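Local coordinates for disease resistance protein RRS1 (Arabidopsis thaliana, PDB 4C6S) that acts as a plant disease resistance protein and transcription factor, its TIR domain, described here, taking part in homo- and heterodimerization and its complex with RPS4 recognising pathogen effectors, at residues Glu6-Ser11 with Lys31-Val36; Glu55-Ser60 with Lys89-Val94; Met62-Asn67 with Ser95-Asp100. One frame throughout, in Å; residues are numbered along the deposited sequence.

Contact 1 of 3, residues Glu6-Ser11 with Lys31-Val36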
loop_
_atom_site.group_PDB
_atom_site.type_symbol
_atom_site.label_atom_id
_atom_site.label_comp_id
_atom_site.label_asym_id
_atom_site.label_seq_id
_atom_site.Cartn_x
_atom_site.Cartn_y
_atom_site.Cartn_z
ATOM N N GLU A 6 -15.262 -11.418 -17.575
ATOM C CA GLU A 6 -15.085 -11.960 -16.241
ATOM C C GLU A 6 -14.413 -10.901 -15.374
ATOM O O GLU A 6 -13.605 -10.107 -15.867
ATOM C CB GLU A 6 -14.241 -13.234 -16.293
ATOM C CG GLU A 6 -14.714 -14.329 -15.346
ATOM C CD GLU A 6 -16.055 -14.905 -15.747
ATOM O OE1 GLU A 6 -16.254 -15.165 -16.951
ATOM O OE2 GLU A 6 -16.911 -15.101 -14.859
ATOM N N PHE A 7 -14.755 -10.873 -14.091
ATOM C CA PHE A 7 -14.149 -9.901 -13.193
ATOM C C PHE A 7 -13.837 -10.509 -11.837
ATOM O O PHE A 7 -14.334 -11.586 -11.496
ATOM C CB PHE A 7 -15.062 -8.690 -13.025
ATOM C CG PHE A 7 -16.328 -8.982 -12.265
ATOM C CD1 PHE A 7 -17.455 -9.451 -12.924
ATOM C CD2 PHE A 7 -16.391 -8.775 -10.894
ATOM C CE1 PHE A 7 -18.626 -9.711 -12.225
ATOM C CE2 PHE A 7 -17.547 -9.033 -10.192
ATOM C CZ PHE A 7 -18.672 -9.504 -10.860
ATOM N N VAL A 8 -13.029 -9.797 -11.056
ATOM C CA VAL A 8 -12.607 -10.264 -9.755
ATOM C C VAL A 8 -13.320 -9.469 -8.677
ATOM O O VAL A 8 -13.501 -8.260 -8.816
ATOM C CB VAL A 8 -11.080 -10.079 -9.591
ATOM C CG1 VAL A 8 -10.637 -10.411 -8.163
ATOM C CG2 VAL A 8 -10.341 -10.923 -10.610
ATOM N N CYS A 9 -13.750 -10.134 -7.609
ATOM C CA CYS A 9 -14.277 -9.392 -6.469
ATOM C C CYS A 9 -13.321 -9.519 -5.301
ATOM O O CYS A 9 -13.052 -10.621 -4.849
ATOM C CB CYS A 9 -15.658 -9.896 -6.055
ATOM S SG CYS A 9 -16.348 -8.997 -4.635
ATOM N N ILE A 10 -12.816 -8.390 -4.816
ATOM C CA ILE A 10 -11.954 -8.399 -3.633
ATOM C C ILE A 10 -12.783 -8.038 -2.419
ATOM O O ILE A 10 -13.397 -6.966 -2.397
ATOM C CB ILE A 10 -10.857 -7.344 -3.745
ATOM C CG1 ILE A 10 -10.020 -7.555 -5.004
ATOM C CG2 ILE A 10 -9.977 -7.372 -2.469
ATOM C CD1 ILE A 10 -9.208 -6.318 -5.394
ATOM N N SER A 11 -12.811 -8.909 -1.410
ATOM C CA SER A 11 -13.508 -8.587 -0.162
ATOM C C SER A 11 -12.471 -8.302 0.917
ATOM O O SER A 11 -11.412 -8.929 0.932
ATOM C CB SER A 11 -14.416 -9.733 0.267
ATOM O OG SER A 11 -13.728 -10.970 0.195
ATOM N N LYS A 31 -3.495 -4.767 -15.212
ATOM C CA LYS A 31 -3.245 -6.033 -15.879
ATOM C C LYS A 31 -4.388 -6.328 -16.834
ATOM O O LYS A 31 -4.354 -7.313 -17.576
ATOM C CB LYS A 31 -3.147 -7.144 -14.827
ATOM C CG LYS A 31 -2.537 -8.436 -15.336
ATOM C CD LYS A 31 -1.054 -8.249 -15.622
ATOM C CE LYS A 31 -0.400 -9.559 -16.023
ATOM N NZ LYS A 31 1.093 -9.448 -16.069
ATOM N N GLY A 32 -5.404 -5.470 -16.822
ATOM C CA GLY A 32 -6.533 -5.633 -17.716
ATOM C C GLY A 32 -7.618 -6.483 -17.090
ATOM O O GLY A 32 -8.489 -7.012 -17.787
ATOM N N ILE A 33 -7.584 -6.591 -15.770
ATOM C CA ILE A 33 -8.533 -7.430 -15.062
ATOM C C ILE A 33 -9.537 -6.574 -14.299
ATOM O O ILE A 33 -9.199 -5.950 -13.294
ATOM C CB ILE A 33 -7.812 -8.394 -14.104
ATOM C CG1 ILE A 33 -6.904 -9.350 -14.886
ATOM C CG2 ILE A 33 -8.803 -9.179 -13.281
ATOM C CD1 ILE A 33 -5.977 -10.159 -13.985
ATOM N N ASN A 34 -10.773 -6.547 -14.788
ATOM C CA ASN A 34 -11.825 -5.772 -14.144
ATOM C C ASN A 34 -12.047 -6.283 -12.732
ATOM O O ASN A 34 -11.966 -7.494 -12.481
ATOM C CB ASN A 34 -13.119 -5.888 -14.929
ATOM C CG ASN A 34 -12.972 -5.401 -16.346
ATOM O OD1 ASN A 34 -12.246 -4.443 -16.610
ATOM N ND2 ASN A 34 -13.659 -6.058 -17.273
ATOM N N ASN A 35 -12.312 -5.374 -11.800
ATOM C CA ASN A 35 -12.489 -5.806 -10.414
ATOM C C ASN A 35 -13.329 -4.827 -9.615
ATOM O O ASN A 35 -13.462 -3.650 -9.987
ATOM C CB ASN A 35 -11.135 -6.084 -9.731
ATOM C CG ASN A 35 -10.323 -4.817 -9.480
ATOM O OD1 ASN A 35 -10.381 -4.227 -8.391
ATOM N ND2 ASN A 35 -9.566 -4.391 -10.486
ATOM N N VAL A 36 -13.937 -5.323 -8.543
ATOM C CA VAL A 36 -14.696 -4.461 -7.654
ATOM C C VAL A 36 -14.276 -4.830 -6.247
ATOM O O VAL A 36 -13.723 -5.913 -6.013
ATOM C CB VAL A 36 -16.219 -4.639 -7.811
ATOM C CG1 VAL A 36 -16.644 -4.372 -9.244
ATOM C CG2 VAL A 36 -16.621 -6.041 -7.391
HETATM O O HOH W 1 -11.706 -8.376 -16.722
#
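Val8 and Asn35 pair in parallel with their CA atoms 4.5 Å apart. Three backbone bonds join the strands: Val8 N to Asn34 O (2.9 Å), Val36 N to Val8 O and Ile10 N to Val36 O. Before the pairing begins, a water bridges the chains, donating to Glu6 O and accepting from Asn34 N. On the side of the sheet where Val8 and Asn35 lie, Val8 CG2 meets Ile33 CG2 at 3.5 Å, the two branched side chains crossing at a slant. Strand 8-12 is the inner neighbour of 35-39, the outermost strand at this end of the parallel TIR-domain sheet, and the connection between them runs through helices 14-17 and 20-30. Asn35 CG sits between its own N and carbonyl carbon (chi1 70°), which folds the amide back along its own segment: ND2 donates to Ile33 O at 3.2 Å, almost straight (172°) and in the carbonyl plane. Thus held, OD1 takes a hydrogen bond from Ser25 of helix 20-30 and lies against Ile10 CD1. On the other face Val36 CG2 touches both Cys9 SG (4.1 Å) and, obliquely, the Phe7 ring at CE2 (4.2 Å).

Contact 2 of 3, residues Glu55-Ser60 with Lys89-Val94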
loop_
_atom_site.group_PDB
_atom_site.type_symbol
_atom_site.label_atom_id
_atom_site.label_comp_id
_atom_site.label_asym_id
_atom_site.label_seq_id
_atom_site.Cartn_x
_atom_site.Cartn_y
_atom_site.Cartn_z
ATOM N N GLU A 55 -21.217 -12.972 -6.140
ATOM C CA GLU A 55 -21.756 -14.135 -6.831
ATOM C C GLU A 55 -21.360 -14.207 -8.309
ATOM O O GLU A 55 -21.068 -15.286 -8.825
ATOM C CB GLU A 55 -23.281 -14.166 -6.683
ATOM C CG GLU A 55 -23.723 -14.496 -5.264
ATOM C CD GLU A 55 -25.201 -14.276 -5.040
ATOM O OE1 GLU A 55 -25.769 -13.356 -5.663
ATOM O OE2 GLU A 55 -25.788 -15.020 -4.230
ATOM N N LYS A 56 -21.340 -13.061 -8.984
ATOM C CA LYS A 56 -21.063 -13.040 -10.415
ATOM C C LYS A 56 -19.568 -12.999 -10.733
ATOM O O LYS A 56 -19.177 -13.132 -11.891
ATOM C CB LYS A 56 -21.761 -11.859 -11.089
ATOM C CG LYS A 56 -23.277 -11.930 -11.087
ATOM C CD LYS A 56 -23.845 -10.883 -12.032
ATOM C CE LYS A 56 -25.362 -10.930 -12.078
ATOM N NZ LYS A 56 -25.906 -9.809 -12.892
ATOM N N ALA A 57 -18.736 -12.815 -9.714
ATOM C CA ALA A 57 -17.284 -12.755 -9.928
ATOM C C ALA A 57 -16.715 -14.107 -10.366
ATOM O O ALA A 57 -17.098 -15.155 -9.837
ATOM C CB ALA A 57 -16.566 -12.253 -8.670
ATOM N N GLY A 58 -15.808 -14.085 -11.339
ATOM C CA GLY A 58 -15.120 -15.300 -11.741
ATOM C C GLY A 58 -14.093 -15.708 -10.699
ATOM O O GLY A 58 -13.804 -16.887 -10.513
ATOM N N VAL A 59 -13.532 -14.723 -10.016
ATOM C CA VAL A 59 -12.574 -14.993 -8.955
ATOM C C VAL A 59 -12.924 -14.160 -7.745
ATOM O O VAL A 59 -13.172 -12.955 -7.856
ATOM C CB VAL A 59 -11.134 -14.669 -9.388
ATOM C CG1 VAL A 59 -10.166 -14.922 -8.229
ATOM C CG2 VAL A 59 -10.750 -15.483 -10.620
ATOM N N SER A 60 -12.943 -14.801 -6.586
ATOM C CA SER A 60 -13.192 -14.107 -5.333
ATOM C C SER A 60 -11.895 -14.067 -4.543
ATOM O O SER A 60 -11.372 -15.108 -4.141
ATOM C CB SER A 60 -14.289 -14.843 -4.552
ATOM O OG SER A 60 -14.541 -14.232 -3.302
ATOM N N LYS A 89 -20.029 -22.210 -9.188
ATOM C CA LYS A 89 -18.929 -23.147 -8.934
ATOM C C LYS A 89 -17.875 -23.105 -10.059
ATOM O O LYS A 89 -16.959 -23.929 -10.116
ATOM C CB LYS A 89 -19.452 -24.565 -8.655
ATOM C CG LYS A 89 -18.418 -25.543 -8.072
ATOM C CD LYS A 89 -17.661 -24.991 -6.861
ATOM C CE LYS A 89 -16.414 -25.834 -6.586
ATOM N NZ LYS A 89 -15.984 -25.824 -5.160
ATOM N N ASP A 90 -18.010 -22.126 -10.949
ATOM C CA ASP A 90 -16.922 -21.748 -11.846
ATOM C C ASP A 90 -16.037 -20.715 -11.149
ATOM O O ASP A 90 -14.980 -20.330 -11.658
ATOM C CB ASP A 90 -17.471 -21.145 -13.137
ATOM C CG ASP A 90 -17.790 -22.190 -14.184
ATOM O OD1 ASP A 90 -16.984 -23.128 -14.365
ATOM O OD2 ASP A 90 -18.847 -22.060 -14.831
ATOM N N GLN A 91 -16.476 -20.258 -9.984
ATOM C CA GLN A 91 -15.749 -19.211 -9.279
ATOM C C GLN A 91 -14.634 -19.777 -8.428
ATOM O O GLN A 91 -14.859 -20.656 -7.597
ATOM C CB GLN A 91 -16.690 -18.386 -8.401
ATOM C CG GLN A 91 -15.973 -17.469 -7.429
ATOM C CD GLN A 91 -16.926 -16.749 -6.499
ATOM O OE1 GLN A 91 -16.962 -17.011 -5.296
ATOM N NE2 GLN A 91 -17.701 -15.832 -7.052
ATOM N N ALA A 92 -13.429 -19.257 -8.633
ATOM C CA ALA A 92 -12.288 -19.617 -7.800
ATOM C C ALA A 92 -12.194 -18.691 -6.603
ATOM O O ALA A 92 -12.566 -17.519 -6.683
ATOM C CB ALA A 92 -11.013 -19.537 -8.596
ATOM N N VAL A 93 -11.653 -19.207 -5.505
ATOM C CA VAL A 93 -11.446 -18.404 -4.315
ATOM C C VAL A 93 -9.954 -18.323 -3.977
ATOM O O VAL A 93 -9.268 -19.341 -3.865
ATOM C CB VAL A 93 -12.241 -18.951 -3.111
ATOM C CG1 VAL A 93 -11.988 -18.087 -1.883
ATOM C CG2 VAL A 93 -13.732 -19.003 -3.441
ATOM N N VAL A 94 -9.442 -17.107 -3.853
ATOM C CA VAL A 94 -8.047 -16.922 -3.470
ATOM C C VAL A 94 -8.037 -16.174 -2.144
ATOM O O VAL A 94 -8.780 -15.202 -1.979
ATOM C CB VAL A 94 -7.287 -16.116 -4.537
ATOM C CG1 VAL A 94 -5.841 -15.876 -4.101
ATOM C CG2 VAL A 94 -7.332 -16.855 -5.872
HETATM O O HOH W 2 -16.711 -15.892 -2.794
#
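Gln91 reaches across to Ala57, its NE2 donating to Ala57 O at 2.9 Å with the N-H pointing nearly straight at the oxygen (166°). The acceptor lies close to the amide plane of Gln91, whereas the donor stands 29° off the carbonyl plane of Ala57. With CG anti to the backbone N (chi1 168°) and the chain extended beyond it, the amide is carried alongside the turn that follows helix 51-56. NE2 also bonds to Ile54 O in that helix, so two carbonyls grip one amide nitrogen and fix the rotation of the group. Its other end, OE1, rests 3.5 Å from Ser60 CB and accepts from a water that in turn accepts from Ser60 OG, so a buried glutamine is satisfied at both ends.

Beyond the amide the backbones run in parallel register. Ala92 N bonds to Gly58 O, Ser60 N to Ala92 O at 2.7 Å, and Val94 N to Ser60 O at 2.8 Å; CA-H groups of Gln91 and Val93 also approach the carbonyl oxygens of Gly58 and Ser60. Packing between side chains is modest. Val59 CG1 meets Val94 CG2 at 4.2 Å on the face covered by helix 128-143, and on the other face Val93 CG1 lies 3.8 Å from Ser60 O, beneath helix 74-82. Strands 59-65 and 92-98, with helix 74-82 between them, form a beta-alpha-beta crossover of the parallel TIR sheet, and this is the end where both strands start and where the chain returns from helix 74-82 into 92-98.

Contact 3 of 3, residues Met62-Asn67 with Ser95-Asp100. With SO4 (sulfate ion), chain D.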
loop_
_atom_site.group_PDB
_atom_site.type_symbol
_atom_site.label_atom_id
_atom_site.label_comp_id
_atom_site.label_asym_id
_atom_site.label_seq_id
_atom_site.Cartn_x
_atom_site.Cartn_y
_atom_site.Cartn_z
ATOM N N MET A 62 -10.355 -13.030 -1.163
ATOM C CA MET A 62 -10.689 -12.626 0.198
ATOM C C MET A 62 -9.429 -12.135 0.882
ATOM O O MET A 62 -8.499 -12.912 1.097
ATOM C CB MET A 62 -11.265 -13.806 0.979
ATOM C CG MET A 62 -12.577 -14.309 0.375
ATOM S SD MET A 62 -13.370 -15.653 1.285
ATOM C CE MET A 62 -13.428 -14.960 2.896
ATOM N N VAL A 63 -9.375 -10.841 1.181
ATOM C CA VAL A 63 -8.238 -10.287 1.909
ATOM C C VAL A 63 -8.603 -10.284 3.370
ATOM O O VAL A 63 -9.534 -9.591 3.797
ATOM C CB VAL A 63 -7.906 -8.872 1.451
ATOM C CG1 VAL A 63 -6.788 -8.305 2.320
ATOM C CG2 VAL A 63 -7.497 -8.894 -0.015
ATOM N N LEU A 64 -7.893 -11.099 4.141
ATOM C CA LEU A 64 -8.306 -11.414 5.499
ATOM C C LEU A 64 -7.461 -10.638 6.483
ATOM O O LEU A 64 -6.282 -10.376 6.213
ATOM C CB LEU A 64 -8.153 -12.915 5.750
ATOM C CG LEU A 64 -9.054 -13.754 4.836
ATOM C CD1 LEU A 64 -8.542 -15.178 4.704
ATOM C CD2 LEU A 64 -10.488 -13.748 5.352
ATOM N N PRO A 65 -8.066 -10.237 7.616
ATOM C CA PRO A 65 -7.327 -9.514 8.662
ATOM C C PRO A 65 -6.487 -10.493 9.470
ATOM O O PRO A 65 -6.900 -10.982 10.524
ATOM C CB PRO A 65 -8.437 -8.902 9.515
ATOM C CG PRO A 65 -9.595 -9.855 9.366
ATOM C CD PRO A 65 -9.495 -10.412 7.961
ATOM N N GLY A 66 -5.294 -10.771 8.961
ATOM C CA GLY A 66 -4.486 -11.853 9.485
ATOM C C GLY A 66 -3.945 -11.657 10.879
ATOM O O GLY A 66 -3.516 -12.625 11.511
ATOM N N ASN A 67 -3.953 -10.417 11.365
ATOM C CA ASN A 67 -3.514 -10.138 12.739
ATOM C C ASN A 67 -4.572 -10.517 13.776
ATOM O O ASN A 67 -4.290 -10.557 14.979
ATOM C CB ASN A 67 -3.175 -8.654 12.887
ATOM C CG ASN A 67 -1.868 -8.268 12.200
ATOM O OD1 ASN A 67 -1.292 -9.050 11.445
ATOM N ND2 ASN A 67 -1.398 -7.052 12.466
ATOM N N SER A 95 -7.222 -16.630 -1.189
ATOM C CA SER A 95 -7.235 -16.035 0.146
ATOM C C SER A 95 -5.911 -15.340 0.408
ATOM O O SER A 95 -4.860 -15.832 0.019
ATOM C CB SER A 95 -7.460 -17.106 1.217
ATOM O OG SER A 95 -8.763 -17.656 1.103
ATOM N N VAL A 96 -5.972 -14.193 1.074
ATOM C CA VAL A 96 -4.754 -13.443 1.363
ATOM C C VAL A 96 -4.713 -13.158 2.850
ATOM O O VAL A 96 -5.609 -12.483 3.385
ATOM C CB VAL A 96 -4.731 -12.103 0.597
ATOM C CG1 VAL A 96 -3.442 -11.337 0.888
ATOM C CG2 VAL A 96 -4.870 -12.335 -0.925
ATOM N N LEU A 97 -3.688 -13.687 3.527
ATOM C CA LEU A 97 -3.528 -13.443 4.958
ATOM C C LEU A 97 -2.673 -12.199 5.084
ATOM O O LEU A 97 -1.448 -12.265 4.945
ATOM C CB LEU A 97 -2.853 -14.624 5.659
ATOM C CG LEU A 97 -3.607 -15.937 5.564
ATOM C CD1 LEU A 97 -2.859 -17.056 6.305
ATOM C CD2 LEU A 97 -4.990 -15.768 6.179
ATOM N N TYR A 98 -3.321 -11.060 5.320
ATOM C CA TYR A 98 -2.614 -9.784 5.295
ATOM C C TYR A 98 -2.442 -9.210 6.696
ATOM O O TYR A 98 -3.408 -9.109 7.461
ATOM C CB TYR A 98 -3.343 -8.767 4.400
ATOM C CG TYR A 98 -2.592 -7.459 4.366
ATOM C CD1 TYR A 98 -1.419 -7.337 3.628
ATOM C CD2 TYR A 98 -3.011 -6.370 5.114
ATOM C CE1 TYR A 98 -0.686 -6.154 3.632
ATOM C CE2 TYR A 98 -2.293 -5.186 5.115
ATOM C CZ TYR A 98 -1.138 -5.086 4.363
ATOM O OH TYR A 98 -0.424 -3.922 4.372
ATOM N N GLY A 99 -1.218 -8.817 7.044
ATOM C CA GLY A 99 -0.997 -8.154 8.315
ATOM C C GLY A 99 0.457 -8.234 8.727
ATOM O O GLY A 99 1.173 -9.127 8.266
ATOM N N ASP A 100 0.883 -7.323 9.596
ATOM C CA ASP A 100 2.287 -7.253 10.021
ATOM C C ASP A 100 2.594 -8.100 11.250
ATOM O O ASP A 100 3.706 -8.055 11.777
ATOM C CB ASP A 100 2.717 -5.801 10.288
ATOM C CG ASP A 100 1.934 -5.140 11.415
ATOM O OD1 ASP A 100 1.127 -5.811 12.089
ATOM O OD2 ASP A 100 2.143 -3.929 11.642
HETATM S S SO4 D . -4.868 -6.413 9.582
HETATM O O1 SO4 D . -3.696 -5.541 9.512
HETATM O O2 SO4 D . -5.631 -6.223 8.345
HETATM O O3 SO4 D . -5.698 -6.022 10.719
HETATM O O4 SO4 D . -4.453 -7.810 9.781
#
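Asn67 and Asp100 meet beyond the ends of the two strands, their side chains crossing at about a right angle while the amide and carboxylate planes are 16° apart. Asn67 ND2 donates to Asp100 OD1 at 2.8 Å, meeting it nearly along the C-O axis. A chi1 of 62° turns the carboxylate of Asp100 back over its backbone, to meet Asn67. The asparagine's OD1 lies 3.3 Å from Gly99 CA and accepts from Ser101 N, so both ends of the amide are held. A sulfate ion, probably from the crystallisation liquor, takes a hydrogen bond at O4 from Asn67 N (3.1 Å), and its O2 lies near the plane of the Tyr98 ring, at the edge.

Within the strands, Leu64 and Leu97 are set slantwise to each other, CD1 of the first 3.9 Å from CD2 of the second, with Ser95 CB also against Leu64 CD1. On the opposite face Val63 and Tyr98 lie side by side and point the same way, CG1 to CB 4.1 Å. Backbone bonds run from Val96 N to Met62 O, Leu64 N to Val96 O and Tyr98 N to Leu64 O; Gly66, last residue of an inverse gamma turn centred on Pro65, donates its N to Tyr98 O (2.9 Å). Helices 74-82 and 104-113 cover the leucine face; on the other, Tyr98 stacks with Phe20 and bonds through OH to Asp128, while Val63 packs on strand 8-12.

Overall arrangement
All three contacts lie on one parallel sheet of the TIR domain, with strand order 35-39, 8-12, 59-65, 92-98, 119-121. Contact 1 closes before the others open and joins the first two strands; contacts 2 and 3 alternate along the chain and join 59-65 to 92-98 at their beginnings and ends. The centres of contacts 1 and 2 are about 10 Å apart; contact 3 is about 18 Å from each, across the chain's centre. Probable backbone bonds (Cys9 N to Val59 O, Val63 N to Ser11 O) tie contact 1, through strand 8-12, to the other two, which share both their strands. Together they join four strands of the domain that takes part in homo- and heterodimerization.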